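Local atomic coordinates of ATP-dependent CLP protease, putative (Plasmodium falciparum, PDB entry 2F6I), a protein that probably cleaves proteins into small peptides as the serine-type proteolytic subunit of an ATP-dependent Clp protease, of which this chain is the catalytic domain. Residues D54-Q59 / L86-I91; D70-I75 / Q100-G105; K124-C129 / E199-K204. One frame throughout, in Å; residues are numbered along the deposited sequence.

Contact 1: D54-Q59 / L86-I91; sequences DELISQ and LAILDI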
ATOM      1  N   ASP C  54     -30.762  -9.265   5.386  1.00 50.33           N
ATOM      2  CA  ASP C  54     -31.275  -8.924   6.708  1.00 53.07           C
ATOM      3  C   ASP C  54     -32.273  -7.776   6.641  1.00 52.22           C
ATOM      4  O   ASP C  54     -33.307  -7.804   7.305  1.00 52.37           O
ATOM      5  CB  ASP C  54     -30.121  -8.546   7.642  1.00 58.20           C
ATOM      6  CG  ASP C  54     -30.601  -7.953   8.960  1.00 63.69           C
ATOM      7  OD1 ASP C  54     -31.337  -8.647   9.698  1.00 66.04           O
ATOM      8  OD2 ASP C  54     -30.241  -6.790   9.257  1.00 65.27           O
ATOM      9  N   GLU C  55     -31.964  -6.766   5.837  1.00 51.59           N
ATOM     10  CA  GLU C  55     -32.849  -5.618   5.706  1.00 51.41           C
ATOM     11  C   GLU C  55     -34.156  -6.028   5.034  1.00 49.92           C
ATOM     12  O   GLU C  55     -35.241  -5.689   5.508  1.00 48.91           O
ATOM     13  CB  GLU C  55     -32.169  -4.517   4.888  1.00 53.64           C
ATOM     14  CG  GLU C  55     -30.769  -4.179   5.360  1.00 58.95           C
ATOM     15  CD  GLU C  55     -30.144  -3.039   4.575  1.00 63.39           C
ATOM     16  OE1 GLU C  55     -30.224  -3.060   3.325  1.00 64.27           O
ATOM     17  OE2 GLU C  55     -29.566  -2.128   5.207  1.00 64.80           O
ATOM     18  N   LEU C  56     -34.047  -6.760   3.930  1.00 48.65           N
ATOM     19  CA  LEU C  56     -35.222  -7.207   3.192  1.00 48.05           C
ATOM     20  C   LEU C  56     -36.138  -8.050   4.073  1.00 47.63           C
ATOM     21  O   LEU C  56     -37.358  -7.890   4.041  1.00 46.55           O
ATOM     22  CB  LEU C  56     -34.797  -8.009   1.958  1.00 47.46           C
ATOM     23  CG  LEU C  56     -35.908  -8.441   1.001  1.00 47.80           C
ATOM     24  CD1 LEU C  56     -36.693  -7.222   0.539  1.00 48.67           C
ATOM     25  CD2 LEU C  56     -35.300  -9.165  -0.190  1.00 47.37           C
ATOM     26  N   ILE C  57     -35.548  -8.950   4.857  1.00 47.26           N
ATOM     27  CA  ILE C  57     -36.326  -9.799   5.747  1.00 47.12           C
ATOM     28  C   ILE C  57     -37.029  -8.935   6.791  1.00 47.59           C
ATOM     29  O   ILE C  57     -38.222  -9.105   7.044  1.00 48.06           O
ATOM     30  CB  ILE C  57     -35.431 -10.843   6.450  1.00 46.54           C
ATOM     31  CG1 ILE C  57     -34.969 -11.886   5.432  1.00 45.98           C
ATOM     32  CG2 ILE C  57     -36.192 -11.514   7.591  1.00 45.25           C
ATOM     33  CD1 ILE C  57     -34.039 -12.935   6.000  1.00 47.15           C
ATOM     34  N   SER C  58     -36.291  -8.007   7.390  1.00 47.26           N
ATOM     35  CA  SER C  58     -36.870  -7.114   8.389  1.00 48.73           C
ATOM     36  C   SER C  58     -38.076  -6.407   7.794  1.00 48.41           C
ATOM     37  O   SER C  58     -39.148  -6.353   8.399  1.00 48.41           O
ATOM     38  CB  SER C  58     -35.850  -6.063   8.832  1.00 47.34           C
ATOM     39  OG  SER C  58     -34.801  -6.658   9.567  1.00 54.63           O
ATOM     40  N   GLN C  59     -37.881  -5.870   6.595  1.00 49.13           N
ATOM     41  CA  GLN C  59     -38.920  -5.145   5.881  1.00 49.63           C
ATOM     42  C   GLN C  59     -40.136  -6.002   5.555  1.00 48.38           C
ATOM     43  O   GLN C  59     -41.273  -5.545   5.684  1.00 47.74           O
ATOM     44  CB  GLN C  59     -38.329  -4.541   4.607  1.00 51.18           C
ATOM     45  CG  GLN C  59     -37.454  -3.326   4.885  1.00 54.04           C
ATOM     46  CD  GLN C  59     -36.372  -3.124   3.848  1.00 56.31           C
ATOM     47  OE1 GLN C  59     -36.618  -3.220   2.646  1.00 60.33           O
ATOM     48  NE2 GLN C  59     -35.162  -2.832   4.311  1.00 57.25           N
ATOM     49  N   LEU C  86     -31.741 -18.353   0.324  1.00 47.95           N
ATOM     50  CA  LEU C  86     -32.710 -19.325   0.801  1.00 46.67           C
ATOM     51  C   LEU C  86     -33.406 -18.814   2.058  1.00 46.73           C
ATOM     52  O   LEU C  86     -34.529 -19.215   2.360  1.00 46.08           O
ATOM     53  CB  LEU C  86     -32.015 -20.659   1.071  1.00 45.96           C
ATOM     54  CG  LEU C  86     -31.508 -21.323  -0.212  1.00 48.71           C
ATOM     55  CD1 LEU C  86     -30.584 -22.489   0.118  1.00 49.11           C
ATOM     56  CD2 LEU C  86     -32.702 -21.784  -1.043  1.00 47.34           C
ATOM     57  N   ALA C  87     -32.735 -17.922   2.784  1.00 45.94           N
ATOM     58  CA  ALA C  87     -33.312 -17.344   3.992  1.00 44.52           C
ATOM     59  C   ALA C  87     -34.443 -16.412   3.575  1.00 44.25           C
ATOM     60  O   ALA C  87     -35.527 -16.425   4.162  1.00 42.15           O
ATOM     61  CB  ALA C  87     -32.257 -16.572   4.762  1.00 43.87           C
ATOM     62  N   ILE C  88     -34.181 -15.602   2.553  1.00 43.76           N
ATOM     63  CA  ILE C  88     -35.186 -14.678   2.053  1.00 44.94           C
ATOM     64  C   ILE C  88     -36.367 -15.474   1.505  1.00 47.32           C
ATOM     65  O   ILE C  88     -37.523 -15.079   1.665  1.00 47.57           O
ATOM     66  CB  ILE C  88     -34.614 -13.780   0.937  1.00 42.04           C
ATOM     67  CG1 ILE C  88     -33.560 -12.840   1.524  1.00 42.44           C
ATOM     68  CG2 ILE C  88     -35.726 -12.985   0.283  1.00 40.44           C
ATOM     69  CD1 ILE C  88     -32.905 -11.931   0.502  1.00 39.23           C
ATOM     70  N   LEU C  89     -36.068 -16.604   0.870  1.00 48.12           N
ATOM     71  CA  LEU C  89     -37.104 -17.459   0.305  1.00 49.94           C
ATOM     72  C   LEU C  89     -38.008 -17.984   1.424  1.00 50.55           C
ATOM     73  O   LEU C  89     -39.232 -18.000   1.282  1.00 49.98           O
ATOM     74  CB  LEU C  89     -36.470 -18.630  -0.453  1.00 51.14           C
ATOM     75  CG  LEU C  89     -37.360 -19.380  -1.445  1.00 52.42           C
ATOM     76  CD1 LEU C  89     -37.778 -18.440  -2.568  1.00 51.96           C
ATOM     77  CD2 LEU C  89     -36.605 -20.575  -2.015  1.00 53.30           C
ATOM     78  N   ASP C  90     -37.404 -18.410   2.532  1.00 50.22           N
ATOM     79  CA  ASP C  90     -38.172 -18.912   3.667  1.00 51.00           C
ATOM     80  C   ASP C  90     -39.127 -17.836   4.168  1.00 51.17           C
ATOM     81  O   ASP C  90     -40.314 -18.097   4.376  1.00 50.95           O
ATOM     82  CB  ASP C  90     -37.253 -19.338   4.820  1.00 52.31           C
ATOM     83  CG  ASP C  90     -36.734 -20.756   4.667  1.00 54.52           C
ATOM     84  OD1 ASP C  90     -37.413 -21.572   4.010  1.00 56.54           O
ATOM     85  OD2 ASP C  90     -35.657 -21.060   5.222  1.00 56.13           O
ATOM     86  N   ILE C  91     -38.600 -16.631   4.363  1.00 49.82           N
ATOM     87  CA  ILE C  91     -39.399 -15.512   4.840  1.00 49.75           C
ATOM     88  C   ILE C  91     -40.524 -15.227   3.853  1.00 51.75           C
ATOM     89  O   ILE C  91     -41.659 -14.955   4.245  1.00 51.68           O
ATOM     90  CB  ILE C  91     -38.528 -14.242   5.017  1.00 49.15           C
ATOM     91  CG1 ILE C  91     -37.459 -14.493   6.083  1.00 48.08           C
ATOM     92  CG2 ILE C  91     -39.392 -13.055   5.419  1.00 47.41           C
ATOM     93  CD1 ILE C  91     -38.021 -14.877   7.442  1.00 46.53           C
TER
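Helices 50-66 and 82-94 run side by side in the same direction here, the axes of segments 54-59 and 86-91 being 9.9 Å apart and only 3° from parallel, with Ile57 and Ile88 the closest pair of CA atoms. Five aliphatic residues fill the space between them. Ile57 gives up the most surface: its CG1, CG2 and CD1 all gather round one methylene, CG1 of Ile91, the shortest approach being 3.6 Å from Ile57 CG2. The two isoleucine chains cross at about a right angle, so that a branched end grips a single carbon instead of lying along it. With CG1 of Ile57 set anti to its carbonyl carbon (chi1 -71°) and the chain then extended, CD1 reaches across to Ala87, stopping 4.2 Å from its CB. The small methyl of Ala87 suits a point where a longer side chain arrives. Nearer the beta-sheet, Leu56 CD2 meets Ile88 CD1 at 3.7 Å, again with the chains crossed, and touches CG2 of the same residue. Leu56 continues onto Ile42 and Leu44 of strand 41-44, while Ile88 also packs on Ile114 of helix 109-116. Farther round helix 50-66, Asp54 pairs with Lys33 of a neighbouring subunit, and Ile57 also packs on Phe104 of that subunit. Because the interface is made of buried hydrocarbon, with neither charge nor polar bond between the segments, its cohesion comes from dispersion and from the exclusion of water; branched aliphatic side chains, with the small Ala87 among them, suit this because they fill the gap without needing polar partners.

Contact 2: D70-I75 / Q100-G105; sequences DIKIYI and QTISFG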
ATOM      1  N   ASP C  70     -51.044  -7.344  -0.774  1.00 57.44           N
ATOM      2  CA  ASP C  70     -49.930  -7.690  -1.644  1.00 56.31           C
ATOM      3  C   ASP C  70     -48.703  -6.791  -1.501  1.00 54.42           C
ATOM      4  O   ASP C  70     -48.810  -5.569  -1.386  1.00 53.74           O
ATOM      5  CB  ASP C  70     -50.398  -7.693  -3.103  1.00 57.18           C
ATOM      6  CG  ASP C  70     -51.173  -8.948  -3.464  1.00 58.56           C
ATOM      7  OD1 ASP C  70     -51.939  -9.445  -2.610  1.00 57.58           O
ATOM      8  OD2 ASP C  70     -51.022  -9.431  -4.605  1.00 59.02           O
ATOM      9  N   ILE C  71     -47.536  -7.425  -1.504  1.00 51.86           N
ATOM     10  CA  ILE C  71     -46.259  -6.733  -1.419  1.00 49.14           C
ATOM     11  C   ILE C  71     -45.607  -6.854  -2.797  1.00 49.22           C
ATOM     12  O   ILE C  71     -45.503  -7.956  -3.342  1.00 48.92           O
ATOM     13  CB  ILE C  71     -45.326  -7.388  -0.373  1.00 47.56           C
ATOM     14  CG1 ILE C  71     -45.919  -7.236   1.028  1.00 45.33           C
ATOM     15  CG2 ILE C  71     -43.942  -6.756  -0.440  1.00 45.32           C
ATOM     16  CD1 ILE C  71     -45.118  -7.938   2.109  1.00 42.14           C
ATOM     17  N   LYS C  72     -45.187  -5.727  -3.363  1.00 47.41           N
ATOM     18  CA  LYS C  72     -44.542  -5.733  -4.670  1.00 47.09           C
ATOM     19  C   LYS C  72     -43.034  -5.561  -4.512  1.00 47.29           C
ATOM     20  O   LYS C  72     -42.572  -4.682  -3.778  1.00 44.45           O
ATOM     21  CB  LYS C  72     -45.088  -4.610  -5.549  1.00 48.22           C
ATOM     22  CG  LYS C  72     -44.432  -4.551  -6.918  1.00 52.74           C
ATOM     23  CD  LYS C  72     -44.840  -3.312  -7.706  1.00 55.77           C
ATOM     24  CE  LYS C  72     -46.304  -3.346  -8.106  1.00 58.02           C
ATOM     25  NZ  LYS C  72     -46.649  -2.164  -8.948  1.00 58.54           N
ATOM     26  N   ILE C  73     -42.270  -6.398  -5.208  1.00 45.85           N
ATOM     27  CA  ILE C  73     -40.817  -6.337  -5.137  1.00 45.32           C
ATOM     28  C   ILE C  73     -40.153  -6.228  -6.509  1.00 46.25           C
ATOM     29  O   ILE C  73     -40.253  -7.142  -7.331  1.00 44.85           O
ATOM     30  CB  ILE C  73     -40.243  -7.583  -4.422  1.00 45.42           C
ATOM     31  CG1 ILE C  73     -40.763  -7.641  -2.985  1.00 46.41           C
ATOM     32  CG2 ILE C  73     -38.718  -7.541  -4.429  1.00 44.82           C
ATOM     33  CD1 ILE C  73     -40.201  -8.787  -2.172  1.00 45.77           C
ATOM     34  N   TYR C  74     -39.482  -5.105  -6.756  1.00 46.18           N
ATOM     35  CA  TYR C  74     -38.770  -4.915  -8.015  1.00 45.14           C
ATOM     36  C   TYR C  74     -37.431  -5.620  -7.830  1.00 45.10           C
ATOM     37  O   TYR C  74     -36.777  -5.444  -6.803  1.00 44.64           O
ATOM     38  CB  TYR C  74     -38.537  -3.430  -8.302  1.00 44.85           C
ATOM     39  CG  TYR C  74     -39.786  -2.651  -8.654  1.00 46.57           C
ATOM     40  CD1 TYR C  74     -40.330  -1.729  -7.761  1.00 47.39           C
ATOM     41  CD2 TYR C  74     -40.416  -2.827  -9.886  1.00 47.65           C
ATOM     42  CE1 TYR C  74     -41.470  -0.997  -8.085  1.00 48.30           C
ATOM     43  CE2 TYR C  74     -41.561  -2.098 -10.222  1.00 48.96           C
ATOM     44  CZ  TYR C  74     -42.080  -1.185  -9.315  1.00 49.66           C
ATOM     45  OH  TYR C  74     -43.204  -0.456  -9.635  1.00 51.88           O
ATOM     46  N   ILE C  75     -37.026  -6.418  -8.812  1.00 43.87           N
ATOM     47  CA  ILE C  75     -35.772  -7.146  -8.704  1.00 42.82           C
ATOM     48  C   ILE C  75     -34.793  -6.859  -9.835  1.00 43.25           C
ATOM     49  O   ILE C  75     -35.122  -6.999 -11.014  1.00 44.03           O
ATOM     50  CB  ILE C  75     -36.018  -8.667  -8.645  1.00 42.71           C
ATOM     51  CG1 ILE C  75     -37.011  -8.992  -7.527  1.00 43.43           C
ATOM     52  CG2 ILE C  75     -34.704  -9.399  -8.402  1.00 41.91           C
ATOM     53  CD1 ILE C  75     -37.418 -10.458  -7.473  1.00 42.10           C
ATOM     54  N   GLN C 100     -45.804 -10.126  -5.377  1.00 49.98           N
ATOM     55  CA  GLN C 100     -45.706 -10.090  -6.826  1.00 51.53           C
ATOM     56  C   GLN C 100     -44.320  -9.556  -7.159  1.00 50.85           C
ATOM     57  O   GLN C 100     -43.890  -8.533  -6.633  1.00 50.90           O
ATOM     58  CB  GLN C 100     -46.804  -9.229  -7.455  1.00 52.96           C
ATOM     59  CG  GLN C 100     -47.005  -7.857  -6.878  1.00 57.87           C
ATOM     60  CD  GLN C 100     -48.119  -7.114  -7.597  1.00 61.10           C
ATOM     61  OE1 GLN C 100     -47.926  -6.604  -8.702  1.00 64.40           O
ATOM     62  NE2 GLN C 100     -49.299  -7.072  -6.982  1.00 59.54           N
ATOM     63  N   THR C 101     -43.618 -10.283  -8.020  1.00 49.20           N
ATOM     64  CA  THR C 101     -42.263  -9.929  -8.407  1.00 47.68           C
ATOM     65  C   THR C 101     -42.155  -9.334  -9.805  1.00 46.88           C
ATOM     66  O   THR C 101     -42.763  -9.828 -10.753  1.00 47.07           O
ATOM     67  CB  THR C 101     -41.351 -11.167  -8.342  1.00 47.51           C
ATOM     68  OG1 THR C 101     -41.899 -12.203  -9.165  1.00 45.26           O
ATOM     69  CG2 THR C 101     -41.242 -11.672  -6.915  1.00 43.97           C
ATOM     70  N   ILE C 102     -41.373  -8.266  -9.919  1.00 44.76           N
ATOM     71  CA  ILE C 102     -41.153  -7.604 -11.196  1.00 43.90           C
ATOM     72  C   ILE C 102     -39.652  -7.410 -11.370  1.00 45.04           C
ATOM     73  O   ILE C 102     -38.995  -6.761 -10.553  1.00 45.26           O
ATOM     74  CB  ILE C 102     -41.851  -6.233 -11.257  1.00 42.20           C
ATOM     75  CG1 ILE C 102     -43.358  -6.415 -11.053  1.00 44.31           C
ATOM     76  CG2 ILE C 102     -41.580  -5.572 -12.604  1.00 39.46           C
ATOM     77  CD1 ILE C 102     -44.158  -5.128 -11.154  1.00 43.59           C
ATOM     78  N   SER C 103     -39.106  -7.983 -12.434  1.00 43.60           N
ATOM     79  CA  SER C 103     -37.682  -7.881 -12.687  1.00 44.18           C
ATOM     80  C   SER C 103     -37.361  -6.921 -13.814  1.00 44.61           C
ATOM     81  O   SER C 103     -38.153  -6.735 -14.735  1.00 45.11           O
ATOM     82  CB  SER C 103     -37.114  -9.250 -13.051  1.00 42.88           C
ATOM     83  OG  SER C 103     -37.567  -9.641 -14.336  1.00 42.80           O
ATOM     84  N   PHE C 104     -36.194  -6.302 -13.719  1.00 44.70           N
ATOM     85  CA  PHE C 104     -35.710  -5.404 -14.752  1.00 45.06           C
ATOM     86  C   PHE C 104     -34.196  -5.332 -14.636  1.00 44.31           C
ATOM     87  O   PHE C 104     -33.637  -5.596 -13.573  1.00 43.27           O
ATOM     88  CB  PHE C 104     -36.349  -4.008 -14.653  1.00 44.60           C
ATOM     89  CG  PHE C 104     -36.031  -3.257 -13.391  1.00 45.47           C
ATOM     90  CD1 PHE C 104     -36.989  -3.123 -12.389  1.00 47.91           C
ATOM     91  CD2 PHE C 104     -34.801  -2.627 -13.227  1.00 46.76           C
ATOM     92  CE1 PHE C 104     -36.730  -2.368 -11.243  1.00 48.39           C
ATOM     93  CE2 PHE C 104     -34.531  -1.871 -12.085  1.00 48.06           C
ATOM     94  CZ  PHE C 104     -35.500  -1.741 -11.093  1.00 48.09           C
ATOM     95  N   GLY C 105     -33.534  -5.009 -15.740  1.00 43.59           N
ATOM     96  CA  GLY C 105     -32.087  -4.925 -15.728  1.00 43.45           C
ATOM     97  C   GLY C 105     -31.442  -6.291 -15.835  1.00 42.89           C
ATOM     98  O   GLY C 105     -31.394  -6.885 -16.910  1.00 43.20           O
TER
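Gln100, Ile75 and Ile102 lose the most surface where strand 71-77 lies beside strand 99-104, two parallel neighbours whose segment axes are 4.5 Å apart. Gln100 stands with CG between its backbone N and carbonyl carbon (chi1 49°), which turns the side chain over Lys72. Its aliphatic CG lies against CB of Lys72, and OE1 approaches Lys72 CE at 3.7 Å; a side chain part hydrocarbon, part amide suits a partly exposed place near the start of the strands. Beside it, the lysine CD rests 4.0 Å from Ile102 CD1. Ile102 then lies alongside Tyr74, both pointing the same way, its CB 3.9 Å from Tyr74 CD2. Phe104 reaches the same tyrosine: its CE1 comes to 3.6 Å from Tyr74 CB, with Tyr74 CD2 at the edge of the phenyl ring. On the other face Ile75 sends CD1 to the CB and CG2 of Thr101, a beta-branched pair well suited to extended backbone. The main chain of Ile102 is gripped from both ends, its N donating to Ile73 O at 3.0 Å and its O receiving Ile75 N at 2.7 Å. Gln100 and Phe104 continue the pattern, their N atoms bonding to Ile71 O and Ile75 O. These are the two parallel strands of a beta-alpha-beta unit whose crossover is helix 82-94. Strand 41-44 bonds to the far side of 71-77, Ile73 and Ile75 face helices 50-66 and 109-116 respectively, and Leu61 of a neighbouring subunit packs on Tyr74.

Contact 3: K124-C129 / E199-K204; sequences KSLPNC and EVIETK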
ATOM      1  N   LYS C 124     -43.664 -10.849 -13.065  1.00 48.47           N
ATOM      2  CA  LYS C 124     -43.464 -10.108 -14.300  1.00 48.60           C
ATOM      3  C   LYS C 124     -42.022  -9.684 -14.543  1.00 48.25           C
ATOM      4  O   LYS C 124     -41.145  -9.866 -13.696  1.00 47.24           O
ATOM      5  CB  LYS C 124     -44.363  -8.871 -14.310  1.00 49.06           C
ATOM      6  CG  LYS C 124     -45.834  -9.178 -14.093  1.00 52.53           C
ATOM      7  CD  LYS C 124     -46.677  -7.912 -14.152  1.00 55.39           C
ATOM      8  CE  LYS C 124     -48.150  -8.220 -13.944  1.00 57.67           C
ATOM      9  NZ  LYS C 124     -48.999  -7.000 -14.061  1.00 60.67           N
ATOM     10  N   SER C 125     -41.794  -9.109 -15.717  1.00 46.94           N
ATOM     11  CA  SER C 125     -40.477  -8.646 -16.106  1.00 45.83           C
ATOM     12  C   SER C 125     -40.581  -7.616 -17.219  1.00 43.97           C
ATOM     13  O   SER C 125     -41.407  -7.749 -18.120  1.00 43.32           O
ATOM     14  CB  SER C 125     -39.625  -9.824 -16.586  1.00 47.16           C
ATOM     15  OG  SER C 125     -38.447  -9.369 -17.230  1.00 46.85           O
ATOM     16  N   LEU C 126     -39.756  -6.576 -17.139  1.00 41.86           N
ATOM     17  CA  LEU C 126     -39.739  -5.559 -18.173  1.00 40.95           C
ATOM     18  C   LEU C 126     -39.021  -6.193 -19.367  1.00 40.30           C
ATOM     19  O   LEU C 126     -38.227  -7.118 -19.197  1.00 38.23           O
ATOM     20  CB  LEU C 126     -39.014  -4.304 -17.677  1.00 43.24           C
ATOM     21  CG  LEU C 126     -39.832  -3.449 -16.701  1.00 43.40           C
ATOM     22  CD1 LEU C 126     -38.974  -2.345 -16.132  1.00 46.10           C
ATOM     23  CD2 LEU C 126     -41.034  -2.858 -17.424  1.00 43.99           C
ATOM     24  N   PRO C 127     -39.289  -5.698 -20.586  1.00 40.00           N
ATOM     25  CA  PRO C 127     -38.726  -6.164 -21.860  1.00 41.44           C
ATOM     26  C   PRO C 127     -37.222  -6.455 -21.977  1.00 43.03           C
ATOM     27  O   PRO C 127     -36.831  -7.533 -22.429  1.00 41.33           O
ATOM     28  CB  PRO C 127     -39.162  -5.077 -22.845  1.00 40.29           C
ATOM     29  CG  PRO C 127     -40.423  -4.573 -22.265  1.00 39.25           C
ATOM     30  CD  PRO C 127     -40.085  -4.478 -20.801  1.00 40.31           C
ATOM     31  N   ASN C 128     -36.384  -5.498 -21.585  1.00 43.02           N
ATOM     32  CA  ASN C 128     -34.933  -5.650 -21.711  1.00 43.33           C
ATOM     33  C   ASN C 128     -34.184  -6.403 -20.618  1.00 42.76           C
ATOM     34  O   ASN C 128     -32.966  -6.542 -20.687  1.00 44.32           O
ATOM     35  CB  ASN C 128     -34.301  -4.273 -21.901  1.00 42.92           C
ATOM     36  CG  ASN C 128     -34.681  -3.645 -23.228  1.00 46.30           C
ATOM     37  OD1 ASN C 128     -35.120  -2.494 -23.285  1.00 44.55           O
ATOM     38  ND2 ASN C 128     -34.511  -4.404 -24.308  1.00 44.84           N
ATOM     39  N   CYS C 129     -34.899  -6.902 -19.621  1.00 43.42           N
ATOM     40  CA  CYS C 129     -34.259  -7.633 -18.536  1.00 42.32           C
ATOM     41  C   CYS C 129     -33.554  -8.903 -19.019  1.00 43.11           C
ATOM     42  O   CYS C 129     -34.045  -9.608 -19.903  1.00 42.94           O
ATOM     43  CB  CYS C 129     -35.295  -7.999 -17.473  1.00 42.24           C
ATOM     44  SG  CYS C 129     -34.594  -8.780 -16.010  1.00 49.30           S
ATOM     45  N   GLU C 199     -45.592 -13.103 -17.261  1.00 56.22           N
ATOM     46  CA  GLU C 199     -45.794 -12.220 -18.401  1.00 58.20           C
ATOM     47  C   GLU C 199     -44.770 -11.108 -18.552  1.00 56.44           C
ATOM     48  O   GLU C 199     -44.156 -10.665 -17.582  1.00 56.54           O
ATOM     49  CB  GLU C 199     -47.201 -11.617 -18.350  1.00 61.73           C
ATOM     50  CG  GLU C 199     -47.590 -11.052 -17.000  1.00 67.13           C
ATOM     51  CD  GLU C 199     -49.026 -10.561 -16.973  1.00 72.71           C
ATOM     52  OE1 GLU C 199     -49.927 -11.340 -17.359  1.00 73.86           O
ATOM     53  OE2 GLU C 199     -49.257  -9.401 -16.560  1.00 74.62           O
ATOM     54  N   VAL C 200     -44.592 -10.673 -19.795  1.00 54.58           N
ATOM     55  CA  VAL C 200     -43.664  -9.603 -20.129  1.00 52.02           C
ATOM     56  C   VAL C 200     -44.461  -8.312 -20.257  1.00 51.36           C
ATOM     57  O   VAL C 200     -45.332  -8.199 -21.117  1.00 51.59           O
ATOM     58  CB  VAL C 200     -42.951  -9.880 -21.471  1.00 50.57           C
ATOM     59  CG1 VAL C 200     -42.037  -8.717 -21.823  1.00 51.00           C
ATOM     60  CG2 VAL C 200     -42.161 -11.180 -21.382  1.00 48.82           C
ATOM     61  N   ILE C 201     -44.166  -7.341 -19.401  1.00 50.59           N
ATOM     62  CA  ILE C 201     -44.873  -6.068 -19.434  1.00 50.02           C
ATOM     63  C   ILE C 201     -44.687  -5.352 -20.765  1.00 50.20           C
ATOM     64  O   ILE C 201     -43.565  -5.201 -21.250  1.00 50.97           O
ATOM     65  CB  ILE C 201     -44.401  -5.147 -18.294  1.00 49.98           C
ATOM     66  CG1 ILE C 201     -44.688  -5.814 -16.945  1.00 51.16           C
ATOM     67  CG2 ILE C 201     -45.106  -3.800 -18.382  1.00 48.75           C
ATOM     68  CD1 ILE C 201     -44.046  -5.123 -15.760  1.00 50.62           C
ATOM     69  N   GLU C 202     -45.797  -4.926 -21.359  1.00 50.35           N
ATOM     70  CA  GLU C 202     -45.765  -4.214 -22.628  1.00 50.69           C
ATOM     71  C   GLU C 202     -45.266  -2.806 -22.347  1.00 50.04           C
ATOM     72  O   GLU C 202     -45.599  -2.205 -21.327  1.00 51.56           O
ATOM     73  CB  GLU C 202     -47.158  -4.170 -23.252  1.00 51.96           C
ATOM     74  N   THR C 203     -44.473  -2.278 -23.263  1.00 47.89           N
ATOM     75  CA  THR C 203     -43.896  -0.960 -23.092  1.00 45.98           C
ATOM     76  C   THR C 203     -44.128  -0.115 -24.341  1.00 44.85           C
ATOM     77  O   THR C 203     -44.470  -0.646 -25.393  1.00 46.15           O
ATOM     78  CB  THR C 203     -42.384  -1.129 -22.789  1.00 46.78           C
ATOM     79  OG1 THR C 203     -42.179  -1.087 -21.373  1.00 49.69           O
ATOM     80  CG2 THR C 203     -41.551  -0.084 -23.476  1.00 44.78           C
ATOM     81  N   LYS C 204     -43.965   1.197 -24.225  1.00 42.52           N
ATOM     82  CA  LYS C 204     -44.145   2.073 -25.376  1.00 41.70           C
ATOM     83  C   LYS C 204     -43.059   1.809 -26.419  1.00 41.91           C
ATOM     84  O   LYS C 204     -43.126   2.299 -27.547  1.00 42.07           O
ATOM     85  CB  LYS C 204     -44.110   3.540 -24.941  1.00 40.07           C
ATOM     86  CG  LYS C 204     -45.345   3.970 -24.173  1.00 42.34           C
ATOM     87  CD  LYS C 204     -45.265   5.423 -23.726  1.00 44.06           C
ATOM     88  CE  LYS C 204     -44.205   5.620 -22.661  1.00 45.38           C
ATOM     89  NZ  LYS C 204     -44.234   6.999 -22.103  1.00 47.11           N
TER
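A short parallel strand pairing at the margin of the main sheet joins segments 124-129 and 199-204: strand 199-200, outermost within this chain, lies beside strand 123-125, and contact continues into the loops that follow both. Lys124 is level with Glu199, and Ser125 with Val200. Ile201 N donates to Ser125 O at 3.1 Å, whereas the bond from Ser125 N to Glu199 O is long, weak and bent, at 133°. Lys124 and Glu199 run side by side on one face. Fully extended, the lysine brings NZ to 3.5 Å from Glu199 OE2 in a long salt bridge, and that oxygen lies closer to Lys124 CE, at 3.1 Å. The lysine methylenes also meet Ile201, whose CG1 lies 4.0 Å from Lys124 CD. Ile201 turns across the lysine at about a right angle, and its CD1 reaches Leu126 CD2 at 4.1 Å. Beyond the strand pair, Pro127 turns its ring toward the second loop: CG lies 3.4 Å from Ile201 O and also touches CB of Thr203. A proline suits the second position of the type I turn from Leu126 to Cys129, where its ring restrains phi. Ser125 OG bonds to Leu126 O, tying the strand end to that turn. Asp90 of a neighbouring subunit accepts a hydrogen bond from Asn128 N, and Tyr94 and Asn93 of that same subunit pack on Ile201 and Thr203. With one sound backbone bond and one weak one, the pairing relies heavily on side chains: a loose ion pair where the contact is partly exposed and solvent probably tempers its strength, and hydrocarbon contacts closer in.

Contact 2 forms the middle of the parallel sheet, and contact 3 extends it toward its 199-200 edge: strands 99-104 and 123-125 are neighbours, probably hydrogen-bonded through Thr101 O with Lys124 N and Ser103 O with Leu126 N, and the centres of these contacts are about 12 Å apart. Contact 1 lies in the helical layer, its centre about 15 Å from that of contact 2 and about 26 Å from that of contact 3, across the chain's centre. Along the sequence the segments of contacts 1 and 2 alternate, as the chain passes between helix and strand; contact 3 comes after both. Each also meets a neighbouring subunit, so the elements that build the Clp protease core also contribute to interfaces of the fourteen-chain assembly.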